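PDB 6W9O: OTU domain-containing protein wMelOTU from Wolbachia pipientis wMel, which probably cleaves ubiquitin from modified proteins as a bacterial effector, acting as a cysteine protease of the OTU deubiquitinase family. Local coordinates for residues Y137-H142 and S180-I185; G124-E129 and L190-L195; E73-D78 and R131-K136. All coordinates share one frame; numbering follows the deposited sequence.

Interaction 1. Residues Y137-H142 and S180-I185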
# COMPACT_ATOMS: atom_id res chain seq x y z
N TYR A 137 4.71 -9.47 2.55
CA TYR A 137 5.69 -8.81 3.43
C TYR A 137 5.30 -8.90 4.89
O TYR A 137 6.06 -8.42 5.75
CB TYR A 137 5.95 -7.36 2.99
CG TYR A 137 6.59 -7.38 1.61
CD1 TYR A 137 7.94 -7.66 1.48
CD2 TYR A 137 5.84 -7.18 0.43
CE1 TYR A 137 8.54 -7.75 0.27
CE2 TYR A 137 6.44 -7.29 -0.79
CZ TYR A 137 7.79 -7.55 -0.88
OH TYR A 137 8.41 -7.67 -2.10
N LYS A 138 4.17 -9.56 5.20
CA LYS A 138 3.78 -9.81 6.60
C LYS A 138 3.62 -8.50 7.35
O LYS A 138 4.11 -8.31 8.46
CB LYS A 138 4.75 -10.80 7.30
CG LYS A 138 5.00 -12.05 6.45
CD LYS A 138 5.03 -13.32 7.30
CE LYS A 138 5.67 -14.44 6.47
NZ LYS A 138 4.67 -15.24 5.72
N VAL A 139 2.99 -7.58 6.64
CA VAL A 139 2.56 -6.27 7.22
C VAL A 139 1.05 -5.89 7.10
O VAL A 139 0.12 -6.53 6.42
CB VAL A 139 3.40 -5.12 6.63
CG1 VAL A 139 4.88 -5.28 6.92
CG2 VAL A 139 3.15 -4.98 5.13
N LYS A 140 0.69 -5.00 8.00
CA LYS A 140 -0.68 -4.45 7.90
C LYS A 140 -0.55 -3.11 7.23
O LYS A 140 0.42 -2.39 7.48
CB LYS A 140 -1.28 -4.22 9.29
CG LYS A 140 -1.49 -5.48 10.07
CD LYS A 140 -1.44 -5.21 11.57
CE LYS A 140 0.03 -5.35 12.02
NZ LYS A 140 0.23 -5.41 13.51
N LEU A 141 -1.51 -2.74 6.37
CA LEU A 141 -1.44 -1.48 5.64
C LEU A 141 -2.52 -0.55 6.21
O LEU A 141 -3.73 -0.86 6.14
CB LEU A 141 -1.73 -1.75 4.17
CG LEU A 141 -1.98 -0.50 3.35
CD1 LEU A 141 -0.80 0.47 3.34
CD2 LEU A 141 -2.26 -0.94 1.87
N HIS A 142 -2.11 0.60 6.75
CA HIS A 142 -3.01 1.62 7.26
C HIS A 142 -3.14 2.70 6.19
O HIS A 142 -2.12 3.23 5.70
CB HIS A 142 -2.35 2.23 8.50
CG HIS A 142 -3.02 3.46 9.03
ND1 HIS A 142 -2.27 4.52 9.51
CD2 HIS A 142 -4.33 3.85 9.09
CE1 HIS A 142 -3.10 5.47 9.93
NE2 HIS A 142 -4.35 5.10 9.65
N SER A 180 5.26 -3.41 12.21
CA SER A 180 4.66 -4.22 11.15
C SER A 180 3.44 -3.56 10.54
O SER A 180 2.74 -4.22 9.78
CB SER A 180 4.29 -5.58 11.68
OG SER A 180 5.46 -6.30 12.06
N THR A 181 3.16 -2.30 10.85
CA THR A 181 2.12 -1.56 10.12
C THR A 181 2.83 -0.56 9.22
O THR A 181 3.68 0.20 9.70
CB THR A 181 1.23 -0.80 11.11
OG1 THR A 181 0.48 -1.73 11.91
CG2 THR A 181 0.19 0.08 10.37
N VAL A 182 2.46 -0.52 7.93
CA VAL A 182 2.93 0.52 7.03
C VAL A 182 1.78 1.51 6.83
O VAL A 182 0.60 1.20 7.08
CB VAL A 182 3.43 -0.06 5.69
CG1 VAL A 182 4.69 -0.93 5.95
CG2 VAL A 182 2.39 -0.90 5.07
N HIS A 183 2.11 2.75 6.44
CA HIS A 183 1.14 3.85 6.47
C HIS A 183 1.19 4.67 5.20
O HIS A 183 2.26 5.11 4.78
CB HIS A 183 1.46 4.84 7.63
CG HIS A 183 1.54 4.18 8.97
ND1 HIS A 183 0.45 4.08 9.81
CD2 HIS A 183 2.60 3.65 9.64
CE1 HIS A 183 0.83 3.45 10.93
NE2 HIS A 183 2.13 3.20 10.85
N ILE A 184 -0.00 4.91 4.61
CA ILE A 184 -0.09 5.78 3.44
C ILE A 184 -1.32 6.65 3.59
O ILE A 184 -2.23 6.35 4.36
CB ILE A 184 -0.12 4.99 2.11
CG1 ILE A 184 -1.45 4.24 2.00
CG2 ILE A 184 1.09 4.03 2.00
CD1 ILE A 184 -1.51 3.41 0.68
N ILE A 185 -1.31 7.75 2.87
CA ILE A 185 -2.43 8.70 2.93
C ILE A 185 -3.04 8.85 1.55
O ILE A 185 -2.32 8.86 0.54
CB ILE A 185 -2.01 10.03 3.59
CG1 ILE A 185 -3.18 11.01 3.77
CG2 ILE A 185 -0.85 10.67 2.89
CD1 ILE A 185 -2.89 12.02 4.97
O HOH W 1 6.65 -7.78 9.48

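Interaction 2. Residues G124-E129 and L190-L195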
# COMPACT_ATOMS: atom_id res chain seq x y z
N GLY A 124 -2.31 1.34 -8.60
CA GLY A 124 -2.53 0.33 -7.56
C GLY A 124 -3.69 0.66 -6.62
O GLY A 124 -4.05 1.83 -6.40
N ASP A 125 -4.29 -0.39 -6.07
CA ASP A 125 -5.51 -0.31 -5.26
C ASP A 125 -5.20 -1.01 -3.94
O ASP A 125 -4.87 -2.22 -3.93
CB ASP A 125 -6.61 -1.03 -6.04
CG ASP A 125 -7.93 -1.13 -5.32
OD1 ASP A 125 -8.03 -0.72 -4.15
OD2 ASP A 125 -8.88 -1.60 -5.97
N PRO A 126 -5.33 -0.32 -2.80
CA PRO A 126 -5.08 -0.97 -1.48
C PRO A 126 -5.89 -2.23 -1.28
O PRO A 126 -5.39 -3.16 -0.65
CB PRO A 126 -5.51 0.09 -0.46
CG PRO A 126 -5.27 1.39 -1.18
CD PRO A 126 -5.60 1.13 -2.67
N ASP A 127 -7.13 -2.29 -1.79
CA ASP A 127 -7.96 -3.43 -1.51
C ASP A 127 -7.50 -4.67 -2.26
O ASP A 127 -7.91 -5.79 -1.91
CB ASP A 127 -9.39 -3.18 -1.92
CG ASP A 127 -10.08 -2.11 -1.10
OD1 ASP A 127 -9.82 -1.98 0.11
OD2 ASP A 127 -10.94 -1.41 -1.71
N VAL A 128 -6.74 -4.50 -3.35
CA VAL A 128 -6.32 -5.66 -4.13
C VAL A 128 -4.80 -5.81 -4.02
O VAL A 128 -4.29 -6.74 -3.35
CB VAL A 128 -6.75 -5.57 -5.61
CG1 VAL A 128 -6.31 -6.85 -6.33
CG2 VAL A 128 -8.30 -5.40 -5.70
N GLU A 129 -4.06 -4.90 -4.63
CA GLU A 129 -2.61 -4.98 -4.52
C GLU A 129 -2.16 -4.80 -3.10
O GLU A 129 -1.19 -5.45 -2.68
CB GLU A 129 -1.97 -3.92 -5.42
CG GLU A 129 -2.14 -4.27 -6.94
CD GLU A 129 -3.53 -4.04 -7.46
OE1 GLU A 129 -4.11 -2.99 -7.16
OE2 GLU A 129 -4.01 -4.94 -8.17
N LEU A 190 -7.48 7.26 -6.42
CA LEU A 190 -6.37 6.34 -6.12
C LEU A 190 -5.03 7.08 -6.02
O LEU A 190 -4.00 6.55 -6.43
CB LEU A 190 -6.28 5.21 -7.15
CG LEU A 190 -7.40 4.15 -7.05
CD1 LEU A 190 -7.21 3.08 -8.10
CD2 LEU A 190 -7.46 3.49 -5.64
N HIS A 191 -5.06 8.30 -5.48
CA HIS A 191 -3.84 9.09 -5.27
C HIS A 191 -3.32 8.83 -3.87
O HIS A 191 -4.06 9.00 -2.90
CB HIS A 191 -4.19 10.57 -5.41
CG HIS A 191 -4.58 10.93 -6.80
ND1 HIS A 191 -3.72 11.58 -7.67
CD2 HIS A 191 -5.74 10.75 -7.47
CE1 HIS A 191 -4.35 11.78 -8.82
NE2 HIS A 191 -5.55 11.24 -8.74
N PHE A 192 -2.04 8.44 -3.77
CA PHE A 192 -1.46 8.10 -2.47
C PHE A 192 -0.12 8.78 -2.29
O PHE A 192 0.62 9.03 -3.24
CB PHE A 192 -1.22 6.58 -2.40
CG PHE A 192 -2.51 5.80 -2.49
CD1 PHE A 192 -3.30 5.65 -1.36
CD2 PHE A 192 -2.91 5.25 -3.70
CE1 PHE A 192 -4.51 4.99 -1.44
CE2 PHE A 192 -4.15 4.59 -3.82
CZ PHE A 192 -4.96 4.44 -2.67
N GLU A 193 0.22 9.02 -1.02
CA GLU A 193 1.55 9.45 -0.59
C GLU A 193 1.91 8.62 0.63
O GLU A 193 1.03 8.14 1.34
CB GLU A 193 1.53 10.92 -0.16
CG GLU A 193 1.39 11.95 -1.31
CD GLU A 193 0.53 13.17 -0.87
OE1 GLU A 193 -0.61 12.95 -0.42
OE2 GLU A 193 0.99 14.31 -0.96
N PRO A 194 3.20 8.42 0.91
CA PRO A 194 3.59 7.70 2.12
C PRO A 194 3.41 8.62 3.33
O PRO A 194 3.62 9.83 3.28
CB PRO A 194 5.10 7.41 1.88
CG PRO A 194 5.56 8.58 1.08
CD PRO A 194 4.36 8.88 0.11
N LEU A 195 3.03 8.01 4.49
CA LEU A 195 3.04 8.74 5.76
C LEU A 195 4.26 8.25 6.53
O LEU A 195 4.30 7.07 6.90
CB LEU A 195 1.76 8.46 6.53
CG LEU A 195 1.67 9.27 7.82
CD1 LEU A 195 1.25 10.70 7.46
CD2 LEU A 195 0.66 8.66 8.80
O HOH W 2 -2.75 4.23 -7.08

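Interaction 3. Residues E73-D78 and R131-K136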
# COMPACT_ATOMS: atom_id res chain seq x y z
N GLU A 73 8.67 -1.37 -9.04
CA GLU A 73 8.51 -2.40 -10.08
C GLU A 73 8.44 -3.79 -9.46
O GLU A 73 7.66 -4.64 -9.92
CB GLU A 73 9.64 -2.32 -11.12
CG GLU A 73 9.54 -3.39 -12.17
CD GLU A 73 10.67 -3.33 -13.18
OE1 GLU A 73 10.49 -3.88 -14.28
OE2 GLU A 73 11.73 -2.73 -12.87
N LYS A 74 9.29 -4.07 -8.46
CA LYS A 74 9.24 -5.38 -7.82
C LYS A 74 7.90 -5.60 -7.14
O LYS A 74 7.38 -6.71 -7.18
CB LYS A 74 10.40 -5.48 -6.81
CG LYS A 74 10.40 -6.78 -5.95
CD LYS A 74 10.51 -8.04 -6.74
CE LYS A 74 10.90 -9.21 -5.81
NZ LYS A 74 10.99 -10.47 -6.60
N LEU A 75 7.31 -4.55 -6.53
CA LEU A 75 6.00 -4.70 -5.89
C LEU A 75 4.93 -5.03 -6.93
O LEU A 75 4.08 -5.90 -6.68
CB LEU A 75 5.61 -3.45 -5.10
CG LEU A 75 6.57 -3.21 -3.94
CD1 LEU A 75 6.22 -1.85 -3.37
CD2 LEU A 75 6.40 -4.28 -2.83
N ARG A 76 4.98 -4.41 -8.12
CA ARG A 76 4.05 -4.81 -9.19
C ARG A 76 4.30 -6.25 -9.59
O ARG A 76 3.36 -7.03 -9.78
CB ARG A 76 4.21 -3.90 -10.42
CG ARG A 76 3.67 -2.47 -10.20
CD ARG A 76 3.90 -1.66 -11.47
NE ARG A 76 3.31 -0.31 -11.37
CZ ARG A 76 2.02 -0.03 -11.57
NH1 ARG A 76 1.13 -1.00 -11.87
NH2 ARG A 76 1.62 1.24 -11.46
N ASN A 77 5.59 -6.67 -9.68
CA ASN A 77 5.87 -8.06 -10.04
C ASN A 77 5.35 -9.05 -8.99
O ASN A 77 4.93 -10.16 -9.34
CB ASN A 77 7.37 -8.24 -10.21
CG ASN A 77 7.67 -9.52 -10.91
OD1 ASN A 77 7.35 -9.68 -12.11
ND2 ASN A 77 8.29 -10.47 -10.18
N ASP A 78 5.37 -8.66 -7.71
CA ASP A 78 4.82 -9.51 -6.65
C ASP A 78 3.32 -9.72 -6.88
O ASP A 78 2.78 -10.81 -6.63
CB ASP A 78 4.96 -8.83 -5.28
CG ASP A 78 6.44 -8.71 -4.78
OD1 ASP A 78 7.31 -9.52 -5.18
OD2 ASP A 78 6.64 -7.77 -3.96
N ARG A 131 -3.63 -5.84 -0.35
CA ARG A 131 -3.84 -7.11 0.33
C ARG A 131 -2.78 -8.14 -0.09
O ARG A 131 -2.23 -8.88 0.76
CB ARG A 131 -5.26 -7.61 0.03
CG ARG A 131 -5.53 -8.95 0.69
CD ARG A 131 -7.07 -9.26 0.62
NE ARG A 131 -7.33 -10.56 1.23
CZ ARG A 131 -8.55 -11.09 1.34
NH1 ARG A 131 -9.59 -10.40 0.90
NH2 ARG A 131 -8.70 -12.27 1.88
N ILE A 132 -2.43 -8.16 -1.38
CA ILE A 132 -1.39 -9.07 -1.87
C ILE A 132 -0.06 -8.74 -1.21
O ILE A 132 0.67 -9.64 -0.77
CB ILE A 132 -1.26 -8.98 -3.40
CG1 ILE A 132 -2.51 -9.53 -4.09
CG2 ILE A 132 0.07 -9.70 -3.85
CD1 ILE A 132 -2.59 -9.12 -5.60
N LEU A 133 0.29 -7.45 -1.13
CA LEU A 133 1.61 -7.11 -0.58
C LEU A 133 1.65 -7.29 0.93
O LEU A 133 2.72 -7.59 1.50
CB LEU A 133 1.95 -5.67 -0.96
CG LEU A 133 2.01 -5.43 -2.48
CD1 LEU A 133 2.21 -3.95 -2.76
CD2 LEU A 133 3.14 -6.32 -3.08
N CYS A 134 0.52 -7.10 1.63
CA CYS A 134 0.49 -7.35 3.06
C CYS A 134 0.78 -8.82 3.32
O CYS A 134 1.53 -9.19 4.26
CB CYS A 134 -0.92 -7.01 3.58
SG CYS A 134 -1.09 -5.24 3.85
N GLU A 135 0.21 -9.70 2.50
CA GLU A 135 0.45 -11.14 2.63
C GLU A 135 1.93 -11.48 2.38
O GLU A 135 2.54 -12.26 3.14
CB GLU A 135 -0.47 -11.89 1.65
CG GLU A 135 0.02 -13.29 1.27
CD GLU A 135 -0.34 -14.30 2.27
OE1 GLU A 135 0.31 -15.38 2.31
OE2 GLU A 135 -1.29 -14.01 3.03
N LYS A 136 2.54 -10.90 1.35
CA LYS A 136 3.93 -11.24 1.04
C LYS A 136 4.88 -10.71 2.12
O LYS A 136 5.78 -11.44 2.57
CB LYS A 136 4.35 -10.68 -0.32
CG LYS A 136 5.87 -11.00 -0.53
CD LYS A 136 6.23 -11.00 -2.00
CE LYS A 136 7.68 -11.49 -2.14
NZ LYS A 136 8.06 -11.57 -3.57
O HOH W 3 10.73 -11.64 -3.60
O HOH W 4 9.32 -13.28 -5.71

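Interaction 1. Residues Y137-H142 and S180-I185
His142 and His183 meet rim to rim where two parallel strands run side by side, their ring planes at 89° and neither ring lying over the other's face. His142 ND1 stands 2.8 Å from His183 ND1 in a hydrogen bond in which either nitrogen could be the donor; imidazole suits the place because its ring nitrogens can serve as donor or acceptor. Chi1 of 170° carries the His142 ring to the carbonyl side of its backbone, where its NE2 is hydrogen-bonded to His157 ND1, and Tyr176 touches both rings. On the same face Lys140 bends at chi3, bringing its CE within 3.6 Å of Thr181 OG1, while Lys140 NZ and that hydroxyl both reach Asp178. The other face is apolar: Leu141 CD1 sits between Val182 CG2, 3.9 Å away, and Ile184 CD1, 4.0 Å away; Val182 and Ile184 meet helix 53-66, while Leu141 also packs on Cys134 of helix 126-137. Four backbone hydrogen bonds, such as Lys140 N to Ser180 O at 2.8 Å, join the strands. This is the one parallel pairing in a mixed sheet with helices on its apolar face, consistent with the central sheet of an OTU-like cysteine protease.

Interaction 2. Residues G124-E129 and L190-L195
Pro126 and Phe192 supply the main apolar contact between the start of helix 126-137 and strand 191-197. The two side chains come from opposite directions, and Pro126 CD lies 3.4 Å from Phe192 CZ, with CG of the proline ring equally near that carbon. The proline ring approaches obliquely, and its CG and CD both come up to CZ, the far end of the phenyl group. Phe192 has CG beside its own backbone N and anti to the carbonyl carbon (chi1 -63°), which directs the ring toward the helix start. A long, flat side chain suits a strand that must reach across to a helix, while proline offers a compact apolar surface and fits the first turn, where its nitrogen owes no helical hydrogen bond. Leu190 adds a looser apolar touch, its CD2 4.2 Å from Pro126 CD.

The polar link is indirect. A water donates to Gly124 O at 2.8 Å and to Leu190 O at 2.7 Å, joining two carbonyl groups that could not bond to each other.

Within the 124-129 segment, hydrogen bonds shape the helix start. Asp125 is the N-cap: its OD1 accepts from Asp127 N at 3.0 Å, the donor lying 55° out of the carboxylate plane. Separately, Asp125 N donates to Glu129 OE1 at 2.8 Å; a short acid at the N-cap and a longer one a turn on together hold the backbone at the helix start. Glu129 turns its second oxygen to Tyr113.

Phe54 of helix 53-66 touches Pro126 and meets the Phe192 ring edge to face, while Ile184 of strand 181-188 packs on Phe192 as well. The contact therefore lies where helix 126-137 begins, helix 53-66 passes and strands 181-188 and 191-197 run together.

Interaction 3. Residues E73-D78 and R131-K136
Asp78 OD1 receives Lys136 NZ at 2.7 Å in a salt bridge, while the other carboxylate oxygen, OD2, is hydrogen-bonded to Tyr137 OH, so that neighbouring residues of helix 126-137 hold the two oxygens of one carboxylate. The ammonium group comes from above the carboxylate plane, 58° out of it. Lys136 reaches that far because its CG is anti to the backbone N (chi1 176°) and the chain stays extended beyond it; along the way CD passes 3.6 Å from Asp78 CG. Aspartate, short and close to its own helix, keeps the charge near the buried seam, whereas flexible lysine can span the gap from an exposed position.

Helices 72-84 and 126-137 cross almost at right angles here, the short segment axes 10.1 Å apart and inclined at 95°, as part of the helical portion of the OTU-like cysteine protease domain. Beneath the salt bridge the seam is apolar. Leu133 CD2 reaches onto helix 72-84 between Leu75 and Asp78, 3.8 Å from Asp78 CB and 3.9 Å from Leu75 CD2, and the two leucines cross at about a right angle. Phe58 of helix 53-66 packs against Leu133.

Toward the outside Lys74 NZ comes within 4.4 Å of Lys136 NZ. Two waters accept from Lys136 NZ and, weakly, from Lys74 NZ; with the Asp78 carboxylate and an acetate bound near Lys136 they probably make the approach of the ammonium groups tolerable.

In the fold
Interactions 1, 2 and 3 lie 11 to 12 Å apart, centre to centre, around helix 126-137. Its beginning serves interaction 2, its later turns interaction 3, and its last residue, Tyr137, leads into strand 140-146 and so into interaction 1. Strands 181-188 and 191-197, neighbours in the mixed sheet, tie interactions 1 and 2 together. Interaction 3 closes before interaction 1 opens; interaction 2 encloses interaction 1 along the chain, and its segments alternate with those of interaction 3. Tyr137 and Leu75 also touch, joining interactions 1 and 3. One helix is thereby fixed to the sheet and to helix 72-84, uniting distant parts of the sequence in one compact domain.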